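Local coordinates for protein alpha-L-rhamnosidase (Klebsiella oxytoca, PDB 4XHC) that probably hydrolyses alpha-L-rhamnosides as a family 78 glycoside hydrolase, releasing rhamnose, which it binds in its pocket, at residues N464-R469 and A529-P534; H471-L476 and A487-Y492; V222-L227 and V259-H264; G418-G423 and A431-L436. All blocks are in the same frame, centred on the assembly; numbering follows the deposited sequence.

Interaction 1: residues N464-R469 and A529-P534; sequences NTPYLR and AWSCTP. With RAM (alpha-L-rhamnopyranose), chain C.
Tyr-467 carries CG anti to the backbone N (chi1 176°). Trp-530 has its CG wedged between backbone N and carbonyl carbon (chi1 78°). These rotations bring the two rings together as an offset stack. The phenol ring and the six-membered indole ring have centroids 4.6 Å apart, and their planes are 27° apart. Tyr-467 CB sits over the middle of the indole six-membered ring, 3.7 Å from its centroid, as a CH-pi contact. The phenol is displaced to the rim, where Tyr-467 CD1 is 3.5 Å from Trp-530 CE3. Over the opposite indole face lies the rhamnose, its O3 3.4 Å from Trp-530 CZ3, offset toward the rim. Trp-530 NE1 bonds to Glu-506 O, which helps fix the rotation of the indole. Beside the stack, Pro-466 CG is 3.3 Å from Ser-531 OG, itself hydrogen-bonded to Trp-505 O. Thr-465 N-caps the helix, its OG1 accepting from Leu-468 N at 3.3 Å and also bonding Asp-360. Glu-506, Asp-249 and His-528 are among the hydrogen-bond partners of the sugar. An aromatic wall flanking a bound sugar is characteristic of glycosidase pockets, here the rhamnose site of the six-hairpin domain.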
# COMPACT_ATOMS: atom_id res chain seq x y z
N ASN A 464 30.67 -7.89 19.61
CA ASN A 464 29.56 -8.24 18.72
C ASN A 464 29.44 -7.38 17.47
O ASN A 464 28.61 -7.68 16.62
CB ASN A 464 28.24 -8.16 19.48
CG ASN A 464 27.96 -9.39 20.32
OD1 ASN A 464 28.63 -10.42 20.20
ND2 ASN A 464 26.96 -9.28 21.19
N THR A 465 30.23 -6.32 17.34
CA THR A 465 30.06 -5.41 16.20
C THR A 465 31.39 -5.00 15.57
O THR A 465 32.41 -4.95 16.24
CB THR A 465 29.31 -4.13 16.62
OG1 THR A 465 30.03 -3.46 17.66
CG2 THR A 465 27.92 -4.47 17.11
N PRO A 466 31.38 -4.71 14.27
CA PRO A 466 32.58 -4.13 13.70
C PRO A 466 32.90 -2.75 14.30
O PRO A 466 34.03 -2.29 14.18
CB PRO A 466 32.25 -4.02 12.21
CG PRO A 466 31.17 -5.01 11.98
CD PRO A 466 30.37 -4.99 13.24
N TYR A 467 31.93 -2.11 14.92
CA TYR A 467 32.16 -0.86 15.67
C TYR A 467 33.21 -1.05 16.77
O TYR A 467 34.18 -0.30 16.85
CB TYR A 467 30.84 -0.36 16.28
CG TYR A 467 30.96 0.87 17.15
CD1 TYR A 467 31.16 2.12 16.59
CD2 TYR A 467 30.82 0.79 18.52
CE1 TYR A 467 31.26 3.26 17.37
CE2 TYR A 467 30.91 1.92 19.32
CZ TYR A 467 31.13 3.16 18.73
OH TYR A 467 31.22 4.30 19.51
N LEU A 468 33.02 -2.06 17.61
CA LEU A 468 33.96 -2.32 18.68
C LEU A 468 35.26 -2.89 18.14
O LEU A 468 36.33 -2.64 18.67
CB LEU A 468 33.38 -3.27 19.73
CG LEU A 468 34.26 -3.51 20.96
CD1 LEU A 468 34.72 -2.20 21.56
CD2 LEU A 468 33.50 -4.32 21.99
N ARG A 469 35.17 -3.66 17.06
CA ARG A 469 36.36 -4.23 16.45
C ARG A 469 37.27 -3.15 15.90
O ARG A 469 38.48 -3.30 15.93
CB ARG A 469 35.98 -5.18 15.34
CG ARG A 469 35.28 -6.43 15.84
CD ARG A 469 36.19 -7.63 15.74
NE ARG A 469 35.52 -8.85 16.17
CZ ARG A 469 36.07 -10.05 16.11
NH1 ARG A 469 37.29 -10.19 15.62
NH2 ARG A 469 35.40 -11.13 16.50
N ALA A 529 27.75 2.10 8.17
CA ALA A 529 29.02 2.77 7.90
C ALA A 529 29.99 2.79 9.09
O ALA A 529 31.17 3.08 8.91
CB ALA A 529 28.78 4.18 7.39
N TRP A 530 29.52 2.47 10.28
CA TRP A 530 30.42 2.32 11.41
C TRP A 530 31.28 1.06 11.23
O TRP A 530 32.21 0.84 12.00
CB TRP A 530 29.68 2.36 12.76
CG TRP A 530 28.93 1.14 13.22
CD1 TRP A 530 28.87 -0.08 12.62
CD2 TRP A 530 28.17 1.02 14.43
NE1 TRP A 530 28.10 -0.95 13.36
CE2 TRP A 530 27.67 -0.30 14.48
CE3 TRP A 530 27.87 1.90 15.47
CZ2 TRP A 530 26.88 -0.75 15.53
CZ3 TRP A 530 27.08 1.45 16.51
CH2 TRP A 530 26.59 0.13 16.53
N SER A 531 30.97 0.27 10.21
CA SER A 531 31.75 -0.93 9.88
C SER A 531 32.68 -0.77 8.67
O SER A 531 33.25 -1.76 8.22
CB SER A 531 30.81 -2.10 9.60
OG SER A 531 29.91 -2.29 10.66
N CYS A 532 32.86 0.44 8.16
CA CYS A 532 33.67 0.64 6.95
C CYS A 532 35.05 1.26 7.20
O CYS A 532 35.69 1.76 6.27
CB CYS A 532 32.89 1.51 5.95
SG CYS A 532 32.81 3.26 6.37
N THR A 533 35.54 1.19 8.44
CA THR A 533 36.80 1.83 8.79
C THR A 533 38.05 1.17 8.20
O THR A 533 39.08 1.83 8.10
CB THR A 533 36.98 1.93 10.31
OG1 THR A 533 36.60 0.70 10.92
CG2 THR A 533 36.13 3.05 10.85
N PRO A 534 37.98 -0.11 7.81
CA PRO A 534 39.15 -0.66 7.13
C PRO A 534 39.68 0.20 5.98
O PRO A 534 40.89 0.24 5.74
CB PRO A 534 38.64 -2.00 6.62
CG PRO A 534 37.70 -2.43 7.69
CD PRO A 534 37.02 -1.17 8.18
C1 RAM C . 21.61 1.35 17.14
C2 RAM C . 22.40 1.44 15.85
C3 RAM C . 23.28 2.68 15.85
C4 RAM C . 23.93 2.84 17.22
C5 RAM C . 22.84 3.16 18.23
C6 RAM C . 23.14 2.63 19.61
O1 RAM C . 20.34 0.95 16.84
O2 RAM C . 23.22 0.29 15.80
O3 RAM C . 24.30 2.58 14.85
O4 RAM C . 24.87 3.89 17.20
O5 RAM C . 21.58 2.61 17.80

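Interaction 2: residues H471-L476 and A487-Y492; sequences HYIAAL and AQIKAY
Tyr-472 opens the contact by meeting Gln-488 at the edge of its ring. With chi1 at 176° the phenol swings away from its own backbone N, toward the facing helix. Tyr-472 CE2 lies 3.7 Å from Gln-488 NE2, which sits near the ring plane. The amide does not lie flat on the ring: the two planes are 62° apart. Tyr-472 also meets Trp-430 edge-to-face and packs on Met-451 of helix 444-456.

One residue on, Ile-473 points toward the facing helix and uses both branches. Its CD1 is 3.6 Å from Gln-488 CB and 4.2 Å from Ile-489 CG1. The other branch, CG2, meets Ile-489 CD1 at 4.1 Å, so both branches of Ile-473 touch Ile-489. The two isoleucine side chains cross at about a right angle. Ile-489 also packs on Leu-543 at the C-terminus.

One turn after Tyr-472, Leu-476 adds a lighter touch. Its CD1 stands 4.1 Å from Gln-488 CG and also lies over one face of the Tyr-472 ring. Gln-488 is bent at chi2. Its CB meets Ile-473, while CG and the amide both lie against Tyr-472 CE2. Gln-488 also touches Arg-469, one turn before Ile-473.

The packing between the segments is mainly apolar. Their axes approach to 10.6 Å, and the chain directions differ by 161°. Helices 466-478 and 482-498 are joined by a short loop. Two consecutive helices packed antiparallel form an alpha-alpha hairpin, an arrangement consistent with the six-hairpin glycosidase family to which this domain belongs.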
# COMPACT_ATOMS: atom_id res chain seq x y z
N HIS A 471 37.98 -0.45 17.22
CA HIS A 471 38.79 0.03 18.33
C HIS A 471 39.88 -0.97 18.71
O HIS A 471 40.97 -0.57 19.09
CB HIS A 471 37.90 0.39 19.51
CG HIS A 471 36.94 1.48 19.20
ND1 HIS A 471 35.70 1.24 18.64
CD2 HIS A 471 37.04 2.83 19.30
CE1 HIS A 471 35.07 2.38 18.45
NE2 HIS A 471 35.87 3.36 18.83
N TYR A 472 39.57 -2.25 18.59
CA TYR A 472 40.55 -3.31 18.77
C TYR A 472 41.71 -3.13 17.78
O TYR A 472 42.88 -3.24 18.15
CB TYR A 472 39.87 -4.67 18.57
CG TYR A 472 40.78 -5.86 18.64
CD1 TYR A 472 41.71 -6.01 19.66
CD2 TYR A 472 40.69 -6.87 17.69
CE1 TYR A 472 42.54 -7.12 19.72
CE2 TYR A 472 41.51 -7.99 17.74
CZ TYR A 472 42.43 -8.10 18.76
OH TYR A 472 43.24 -9.20 18.79
N ILE A 473 41.38 -2.82 16.53
CA ILE A 473 42.40 -2.57 15.50
C ILE A 473 43.25 -1.36 15.86
O ILE A 473 44.47 -1.39 15.74
CB ILE A 473 41.77 -2.36 14.11
CG1 ILE A 473 41.00 -3.61 13.66
CG2 ILE A 473 42.84 -2.01 13.07
CD1 ILE A 473 41.79 -4.89 13.76
N ALA A 474 42.59 -0.29 16.29
CA ALA A 474 43.28 0.94 16.65
C ALA A 474 44.25 0.70 17.80
O ALA A 474 45.37 1.23 17.79
CB ALA A 474 42.28 2.02 17.02
N ALA A 475 43.81 -0.10 18.78
CA ALA A 475 44.65 -0.43 19.93
C ALA A 475 45.87 -1.25 19.51
O ALA A 475 46.97 -1.03 20.01
CB ALA A 475 43.85 -1.17 20.99
N LEU A 476 45.68 -2.19 18.59
CA LEU A 476 46.81 -2.97 18.08
C LEU A 476 47.85 -2.05 17.44
O LEU A 476 49.03 -2.13 17.76
CB LEU A 476 46.34 -4.03 17.08
CG LEU A 476 45.58 -5.21 17.68
CD1 LEU A 476 44.90 -6.03 16.59
CD2 LEU A 476 46.50 -6.11 18.49
N ALA A 487 46.42 -8.88 9.91
CA ALA A 487 45.81 -10.22 9.99
C ALA A 487 44.38 -10.18 10.54
O ALA A 487 43.53 -10.98 10.12
CB ALA A 487 46.68 -11.14 10.83
N GLN A 488 44.12 -9.25 11.45
CA GLN A 488 42.80 -9.11 12.08
C GLN A 488 41.76 -8.45 11.21
O GLN A 488 40.57 -8.78 11.31
CB GLN A 488 42.91 -8.33 13.39
CG GLN A 488 43.20 -9.21 14.60
CD GLN A 488 42.13 -10.24 14.81
OE1 GLN A 488 42.43 -11.39 15.14
NE2 GLN A 488 40.86 -9.85 14.60
N ILE A 489 42.18 -7.50 10.38
CA ILE A 489 41.28 -6.92 9.40
C ILE A 489 40.85 -8.00 8.40
O ILE A 489 39.68 -8.15 8.09
CB ILE A 489 41.94 -5.73 8.67
CG1 ILE A 489 42.03 -4.54 9.63
CG2 ILE A 489 41.15 -5.34 7.43
CD1 ILE A 489 43.01 -3.47 9.19
N LYS A 490 41.83 -8.77 7.93
CA LYS A 490 41.58 -9.85 6.98
C LYS A 490 40.69 -10.97 7.52
O LYS A 490 39.82 -11.47 6.81
CB LYS A 490 42.90 -10.46 6.53
CG LYS A 490 43.75 -9.54 5.67
CD LYS A 490 45.00 -10.27 5.23
CE LYS A 490 45.76 -9.50 4.18
NZ LYS A 490 47.10 -10.10 4.00
N ALA A 491 40.92 -11.37 8.77
CA ALA A 491 40.17 -12.47 9.37
C ALA A 491 38.70 -12.10 9.58
O ALA A 491 37.81 -12.89 9.29
CB ALA A 491 40.80 -12.89 10.68
N TYR A 492 38.46 -10.90 10.09
CA TYR A 492 37.11 -10.45 10.44
C TYR A 492 36.34 -9.89 9.23
O TYR A 492 35.36 -10.49 8.80
CB TYR A 492 37.19 -9.42 11.56
CG TYR A 492 35.87 -8.97 12.13
CD1 TYR A 492 35.10 -9.81 12.90
CD2 TYR A 492 35.41 -7.67 11.91
CE1 TYR A 492 33.89 -9.38 13.43
CE2 TYR A 492 34.21 -7.24 12.44
CZ TYR A 492 33.45 -8.09 13.19
OH TYR A 492 32.26 -7.63 13.71

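Interaction 3: residues V222-L227 and V259-H264; sequences VAVLTL and VTFARH
Leu-227 and Thr-260 make the more buried part of this contact. The isobutyl group of Leu-227 extends opposite its backbone N, and its CD2 branch does the touching. Leu-227 CD2 lies 3.6 Å from Thr-260 OG1, with the two side chains crossing at a slant. The hydroxyl is not left to this apolar neighbour, since OG1 is hydrogen-bonded to Val-256 O. The same Leu-227 CD2 reaches the edge of the Phe-261 ring, 4.1 Å from CD2 of that ring.

Val-224 and Phe-261 form the looser side, and both are partly exposed. Val-224 uses its two branches on two partners. Val-224 CG1 is 4.0 Å from Phe-261 CZ, approaching the ring obliquely. Val-224 CG2 is 4.1 Å from Thr-260 CG2. These are van der Waals contacts at ordinary spacing. The backbones stay apart, with the CA atoms of Val-224 and Thr-260 7.5 Å from each other.

Away from the loop, Thr-226 OG1 donates to Val-222 O one turn back, at 2.6 Å. It is also hydrogen-bonded to Phe-504 N, tying the helix to another loop.

The contact is plain packing between helix 214-230 and the turn that links helices 247-259 and 264-276. Helix 247-259 continues the packing through Gln-253 and Val-256, which touch Leu-227. Helix 534-540 borders it as well, with Arg-539 against Val-224 and Ala-535 against Ala-223.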
# COMPACT_ATOMS: atom_id res chain seq x y z
N VAL A 222 34.50 -2.87 -0.71
CA VAL A 222 33.24 -3.05 -0.00
C VAL A 222 33.01 -1.93 1.02
O VAL A 222 31.89 -1.45 1.17
CB VAL A 222 33.20 -4.43 0.67
CG1 VAL A 222 32.02 -4.53 1.63
CG2 VAL A 222 33.13 -5.51 -0.40
N ALA A 223 34.07 -1.52 1.70
CA ALA A 223 34.00 -0.43 2.68
C ALA A 223 33.55 0.88 2.05
O ALA A 223 32.66 1.54 2.55
CB ALA A 223 35.36 -0.24 3.34
N VAL A 224 34.17 1.24 0.94
CA VAL A 224 33.86 2.50 0.26
C VAL A 224 32.40 2.54 -0.18
O VAL A 224 31.75 3.57 -0.02
CB VAL A 224 34.80 2.74 -0.94
CG1 VAL A 224 34.33 3.92 -1.79
CG2 VAL A 224 36.23 3.00 -0.46
N LEU A 225 31.89 1.44 -0.74
CA LEU A 225 30.47 1.38 -1.16
C LEU A 225 29.55 1.54 0.04
O LEU A 225 28.51 2.20 -0.06
CB LEU A 225 30.15 0.07 -1.88
CG LEU A 225 28.69 -0.14 -2.32
CD1 LEU A 225 28.20 1.01 -3.20
CD2 LEU A 225 28.52 -1.49 -3.04
N THR A 226 29.95 0.95 1.17
CA THR A 226 29.21 1.07 2.42
C THR A 226 29.06 2.52 2.82
O THR A 226 27.96 2.98 3.15
CB THR A 226 29.90 0.31 3.57
OG1 THR A 226 30.20 -1.03 3.16
CG2 THR A 226 29.00 0.28 4.79
N LEU A 227 30.16 3.26 2.81
CA LEU A 227 30.11 4.67 3.20
C LEU A 227 29.26 5.45 2.21
O LEU A 227 28.45 6.29 2.61
CB LEU A 227 31.52 5.27 3.29
CG LEU A 227 31.57 6.77 3.61
CD1 LEU A 227 30.91 7.09 4.95
CD2 LEU A 227 33.00 7.27 3.59
N VAL A 259 39.67 10.32 3.92
CA VAL A 259 40.60 9.73 2.95
C VAL A 259 39.90 9.15 1.72
O VAL A 259 40.54 8.53 0.88
CB VAL A 259 41.44 8.60 3.61
CG1 VAL A 259 42.31 9.17 4.72
CG2 VAL A 259 40.56 7.47 4.13
N THR A 260 38.59 9.33 1.62
CA THR A 260 37.83 8.91 0.44
C THR A 260 37.24 10.14 -0.24
O THR A 260 37.89 10.74 -1.10
CB THR A 260 36.74 7.87 0.78
OG1 THR A 260 35.86 8.40 1.78
CG2 THR A 260 37.36 6.58 1.28
N PHE A 261 36.03 10.54 0.15
CA PHE A 261 35.28 11.57 -0.58
C PHE A 261 35.57 12.99 -0.12
O PHE A 261 35.20 13.94 -0.81
CB PHE A 261 33.78 11.30 -0.49
CG PHE A 261 33.37 9.98 -1.06
CD1 PHE A 261 33.21 9.81 -2.42
CD2 PHE A 261 33.15 8.90 -0.22
CE1 PHE A 261 32.84 8.59 -2.95
CE2 PHE A 261 32.78 7.67 -0.74
CZ PHE A 261 32.62 7.52 -2.10
N ALA A 262 36.22 13.14 1.02
CA ALA A 262 36.66 14.46 1.53
C ALA A 262 35.55 15.53 1.54
O ALA A 262 35.79 16.67 1.19
CB ALA A 262 37.88 14.95 0.76
N ARG A 263 34.35 15.14 1.95
CA ARG A 263 33.26 16.08 2.12
C ARG A 263 33.24 16.60 3.55
O ARG A 263 32.45 16.14 4.38
CB ARG A 263 31.94 15.44 1.74
CG ARG A 263 31.88 15.07 0.27
CD ARG A 263 30.50 15.26 -0.33
NE ARG A 263 30.06 16.65 -0.27
CZ ARG A 263 28.97 17.13 -0.87
NH1 ARG A 263 28.18 16.35 -1.61
NH2 ARG A 263 28.67 18.41 -0.74
N HIS A 264 34.12 17.56 3.82
CA HIS A 264 34.25 18.17 5.15
C HIS A 264 33.06 19.04 5.50
O HIS A 264 32.69 19.13 6.66
CB HIS A 264 35.55 18.99 5.25
CG HIS A 264 36.79 18.17 5.08
ND1 HIS A 264 37.75 18.45 4.13
CD2 HIS A 264 37.21 17.05 5.72
CE1 HIS A 264 38.71 17.55 4.19
NE2 HIS A 264 38.41 16.69 5.15

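Interaction 4: residues G418-G423 and A431-L436; sequences GFYVSG and ASQIWL
Gln-433 grips the backbone of Tyr-420 with both ends of its amide. Tyr-420 N donates to Gln-433 OE1 at 2.9 Å, and Gln-433 NE2 donates to Tyr-420 O at 3.0 Å. Both bonds are nearly straight, at 167°, and each uses a lone pair in the carbonyl plane. The amide thus bonds the Tyr-420 backbone much as an adjoining strand would. A bend at chi2 (-47°) folds the glutamine back to reach it. NE2 also bonds Ser-429 O, so three hydrogen bonds hold the amide.

The Tyr-420 ring packs on Leu-436. Leu-436 CD1 stands over one ring face, 3.7 Å from the centroid, as a CH-pi contact. Phe-419 lies beside the same amide, its CD1 3.5 Å from Gln-433 CD, with ring and amide planes well turned from each other.

The strand here is half of a short hairpin, 413-414 with 419-420. Gly-418 and Phe-419 both face Asp-414, making a G1 beta bulge. Gly-418 has the positive phi expected at the first position of that bulge. Helix 430-438 follows after a loop and packs against the hairpin.

Water extends the contact at both ends. One water accepts from Tyr-420 OH at 2.7 Å and donates to Leu-436 O. Another lies 2.6 Å from Ser-432 OG and donates weakly to Ser-422 OG. The serines are set from outside: Ser-422 OG bonds Asn-366 and Ala-369 N, and Ser-432 OG bonds Ser-429. Trp-413 meets the Tyr-420 ring edge-to-face, and Gln-446 and Ile-450 of helix 444-456 touch that tyrosine as well.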
# COMPACT_ATOMS: atom_id res chain seq x y z
N GLY A 418 45.93 -10.05 34.57
CA GLY A 418 46.56 -9.24 33.52
C GLY A 418 45.56 -8.48 32.68
O GLY A 418 45.84 -8.15 31.53
N PHE A 419 44.40 -8.20 33.28
CA PHE A 419 43.30 -7.50 32.62
C PHE A 419 42.67 -6.52 33.61
O PHE A 419 42.84 -6.64 34.82
CB PHE A 419 42.20 -8.47 32.17
CG PHE A 419 42.55 -9.32 30.96
CD1 PHE A 419 42.99 -8.73 29.78
CD2 PHE A 419 42.38 -10.70 31.00
CE1 PHE A 419 43.30 -9.52 28.67
CE2 PHE A 419 42.69 -11.48 29.88
CZ PHE A 419 43.14 -10.89 28.72
N TYR A 420 41.94 -5.54 33.08
CA TYR A 420 41.12 -4.68 33.91
C TYR A 420 39.77 -5.37 34.18
O TYR A 420 39.21 -6.02 33.29
CB TYR A 420 40.89 -3.33 33.22
CG TYR A 420 42.14 -2.48 33.03
CD1 TYR A 420 42.63 -1.68 34.05
CD2 TYR A 420 42.82 -2.48 31.81
CE1 TYR A 420 43.76 -0.90 33.87
CE2 TYR A 420 43.96 -1.72 31.62
CZ TYR A 420 44.42 -0.92 32.65
OH TYR A 420 45.55 -0.15 32.46
N VAL A 421 39.26 -5.22 35.40
CA VAL A 421 37.93 -5.69 35.75
C VAL A 421 36.92 -4.53 35.75
O VAL A 421 37.29 -3.36 35.82
CB VAL A 421 37.91 -6.40 37.11
CG1 VAL A 421 38.90 -7.56 37.10
CG2 VAL A 421 38.22 -5.45 38.26
N SER A 422 35.64 -4.86 35.67
CA SER A 422 34.57 -3.86 35.55
C SER A 422 33.35 -4.22 36.41
O SER A 422 32.88 -5.36 36.39
CB SER A 422 34.17 -3.73 34.07
OG SER A 422 33.32 -2.61 33.85
N GLY A 423 32.86 -3.25 37.17
CA GLY A 423 31.68 -3.42 38.02
C GLY A 423 31.93 -4.15 39.32
O GLY A 423 33.00 -4.71 39.54
N ALA A 431 35.97 -5.28 25.83
CA ALA A 431 35.76 -3.84 25.72
C ALA A 431 36.60 -3.05 26.75
O ALA A 431 37.25 -2.07 26.41
CB ALA A 431 34.29 -3.53 25.88
N SER A 432 36.59 -3.50 27.99
CA SER A 432 37.36 -2.85 29.04
C SER A 432 38.83 -2.69 28.65
O SER A 432 39.41 -1.63 28.83
CB SER A 432 37.28 -3.65 30.34
OG SER A 432 35.94 -3.79 30.78
N GLN A 433 39.41 -3.75 28.10
CA GLN A 433 40.85 -3.75 27.78
C GLN A 433 41.13 -2.80 26.63
O GLN A 433 42.09 -2.03 26.65
CB GLN A 433 41.34 -5.14 27.39
CG GLN A 433 40.78 -6.29 28.21
CD GLN A 433 40.81 -6.02 29.70
OE1 GLN A 433 41.78 -5.49 30.21
NE2 GLN A 433 39.74 -6.40 30.39
N ILE A 434 40.29 -2.86 25.61
CA ILE A 434 40.46 -2.07 24.40
C ILE A 434 40.45 -0.58 24.75
O ILE A 434 41.33 0.16 24.32
CB ILE A 434 39.35 -2.39 23.37
CG1 ILE A 434 39.54 -3.81 22.81
CG2 ILE A 434 39.36 -1.40 22.22
CD1 ILE A 434 38.32 -4.37 22.12
N TRP A 435 39.45 -0.17 25.52
CA TRP A 435 39.25 1.25 25.80
C TRP A 435 40.28 1.81 26.78
O TRP A 435 40.71 2.95 26.63
CB TRP A 435 37.83 1.55 26.28
CG TRP A 435 36.93 1.83 25.15
CD1 TRP A 435 35.92 1.04 24.67
CD2 TRP A 435 36.97 2.98 24.31
NE1 TRP A 435 35.33 1.64 23.58
CE2 TRP A 435 35.95 2.83 23.34
CE3 TRP A 435 37.78 4.13 24.27
CZ2 TRP A 435 35.72 3.79 22.35
CZ3 TRP A 435 37.54 5.08 23.28
CH2 TRP A 435 36.52 4.91 22.33
N LEU A 436 40.68 1.02 27.76
CA LEU A 436 41.70 1.50 28.70
C LEU A 436 43.11 1.48 28.10
O LEU A 436 43.99 2.18 28.58
CB LEU A 436 41.64 0.73 30.02
CG LEU A 436 40.41 1.10 30.87
CD1 LEU A 436 40.19 0.09 31.99
CD2 LEU A 436 40.53 2.50 31.45
O HOH W 1 46.23 0.41 29.95
O HOH W 2 33.74 -2.39 30.55

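In the fold
All four contacts belong to the six-hairpin glycosidase domain. Along the chain, interaction 3 comes first and interaction 4 second. Interaction 1 then spans interaction 2, whose segments fall between its own. Interactions 1 and 2 share helix 466-478, with centres about 10 Å apart, and they meet where Arg-469 packs on Tyr-492. Interaction 4 joins this row through Ile-434 and Trp-435 against His-471, about 17 Å from interaction 2 between centres, and through Ala-431 and Ile-434 against Leu-468. Cys-532 of interaction 1 packs on Ala-223 and Leu-227 of interaction 3. Interactions 3 and 4 are farthest apart, about 32 Å between centres. The rhamnose pocket is thus linked by continuous packing to the hairpin at 418-423.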